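Local coordinates for protein HTPA Reductase (Selaginella moellendorffii, PDB 5U5N) that probably reduces 4-hydroxy-tetrahydrodipicolinate to tetrahydrodipicolinate with NADH or NADPH, a step of lysine biosynthesis through the diaminopimelate pathway, at residues A175-L180 and F187-V192. Numbering follows the deposited sequence.
Sequences AVISSL and FKDEQV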
# COMPACT_ATOMS: atom_id res chain seq x y z
N ALA A 175 3.88 13.55 -3.99
CA ALA A 175 2.61 12.91 -4.31
C ALA A 175 2.15 11.99 -3.16
O ALA A 175 0.96 11.93 -2.83
CB ALA A 175 2.71 12.14 -5.61
N VAL A 176 3.09 11.29 -2.54
CA VAL A 176 2.74 10.43 -1.41
C VAL A 176 2.30 11.29 -0.20
O VAL A 176 1.25 11.02 0.40
CB VAL A 176 3.87 9.44 -1.06
CG1 VAL A 176 3.58 8.69 0.25
CG2 VAL A 176 4.08 8.45 -2.20
N ILE A 177 3.05 12.35 0.11
CA ILE A 177 2.68 13.31 1.17
C ILE A 177 1.28 13.86 0.93
O ILE A 177 0.47 13.91 1.84
CB ILE A 177 3.69 14.44 1.31
CG1 ILE A 177 4.99 13.91 1.90
CG2 ILE A 177 3.16 15.54 2.20
CD1 ILE A 177 6.22 14.64 1.43
N SER A 178 0.98 14.21 -0.31
CA SER A 178 -0.36 14.66 -0.62
C SER A 178 -1.48 13.64 -0.26
O SER A 178 -2.60 14.01 0.12
CB SER A 178 -0.45 15.01 -2.09
OG SER A 178 -1.80 14.93 -2.49
N SER A 179 -1.21 12.36 -0.46
CA SER A 179 -2.14 11.31 -0.07
C SER A 179 -2.20 11.23 1.45
O SER A 179 -3.27 11.15 2.00
CB SER A 179 -1.75 9.95 -0.69
OG SER A 179 -2.00 10.03 -2.07
N LEU A 180 -1.05 11.29 2.09
CA LEU A 180 -0.94 11.23 3.54
C LEU A 180 -1.72 12.35 4.25
O LEU A 180 -2.26 12.12 5.34
CB LEU A 180 0.51 11.18 3.98
CG LEU A 180 1.22 9.86 3.64
CD1 LEU A 180 2.75 9.97 3.80
CD2 LEU A 180 0.66 8.69 4.49
N PHE A 187 1.30 18.23 7.75
CA PHE A 187 2.74 18.08 7.45
C PHE A 187 3.01 18.96 6.24
O PHE A 187 2.40 18.77 5.19
CB PHE A 187 3.04 16.61 7.14
CG PHE A 187 4.48 16.29 6.90
CD1 PHE A 187 5.02 16.34 5.61
CD2 PHE A 187 5.31 15.88 7.94
CE1 PHE A 187 6.35 15.98 5.38
CE2 PHE A 187 6.64 15.55 7.71
CZ PHE A 187 7.16 15.57 6.43
N LYS A 188 3.91 19.92 6.40
CA LYS A 188 4.33 20.78 5.28
C LYS A 188 5.44 20.10 4.48
O LYS A 188 6.26 19.38 5.04
CB LYS A 188 4.86 22.12 5.80
CG LYS A 188 3.91 22.91 6.69
CD LYS A 188 4.69 23.99 7.44
CE LYS A 188 5.41 23.38 8.67
NZ LYS A 188 6.63 24.16 9.06
N ASP A 189 5.50 20.42 3.19
CA ASP A 189 6.55 19.93 2.29
C ASP A 189 7.96 20.20 2.81
O ASP A 189 8.82 19.35 2.70
CB ASP A 189 6.36 20.52 0.90
CG ASP A 189 5.10 19.99 0.19
OD1 ASP A 189 4.67 18.85 0.50
OD2 ASP A 189 4.55 20.70 -0.67
N GLU A 190 8.16 21.34 3.45
CA GLU A 190 9.47 21.73 4.00
C GLU A 190 10.00 20.79 5.09
O GLU A 190 11.22 20.67 5.29
CB GLU A 190 9.52 23.22 4.48
CG GLU A 190 8.23 24.10 4.64
CD GLU A 190 7.60 24.61 3.31
OE1 GLU A 190 6.70 23.88 2.83
OE2 GLU A 190 7.97 25.71 2.72
N GLN A 191 9.08 20.11 5.77
CA GLN A 191 9.43 19.18 6.82
C GLN A 191 10.02 17.85 6.31
O GLN A 191 10.52 17.08 7.13
CB GLN A 191 8.21 18.85 7.67
CG GLN A 191 7.66 20.02 8.46
CD GLN A 191 6.50 19.56 9.33
OE1 GLN A 191 5.34 19.79 9.00
NE2 GLN A 191 6.81 18.86 10.41
N VAL A 192 10.01 17.58 5.00
CA VAL A 192 10.74 16.45 4.46
C VAL A 192 12.18 16.64 4.85
O VAL A 192 12.66 17.72 4.83
CB VAL A 192 10.63 16.32 2.92
CG1 VAL A 192 11.56 15.23 2.38
CG2 VAL A 192 9.20 15.99 2.53
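Ile177 meets Phe187, Asp189 and Val192 with both of its branches, and every contact across the two segments runs through this one side chain. The apolar part divides by branch. With chi1 at -71°, CG1 of Ile177 is anti to the carbonyl carbon, which leaves CG2 anti to the backbone N. Ile177 CG2 approaches CD1 of the Phe187 ring obliquely at 4.0 Å, and the two side chains cross at about a right angle. Ile177 CD1, the end of the other branch, lies 3.5 Å from Val192 CG2, tighter than usual for two methyl groups, and 4.2 Å from Phe187 CE1. One face of the same ring carries Gln191 CB, 3.6 Å above its plane and offset toward the rim. Replacing Ile177 by an alanine would keep only CB and would probably leave a gap between helix 171-182 and the Phe187-Val192 pair.

The polar part borders this cluster, away from the NAD site. Asp189 OD1 comes within 4.0 Å of Ile177 CG2, a van der Waals approach, while its charge is met by a salt bridge to Arg181 NH2; Arg181 also donates to Phe187 O. Within 187-192, Lys188 N gives a hydrogen bond to Gln191 OE1 (3.0 Å, 162° at the hydrogen), tying the side chain of Gln191 back across the short 3-10 turn.

Phe187 also rests on Leu156 and Val158 of strand 155-162, while Val176 and Leu180 rest on Tyr220 of strand 215-223. The contact thus folds the loop before strand 193-195 back onto helix 171-182, within the helix-on-sheet packing of the C-terminal DapB domain.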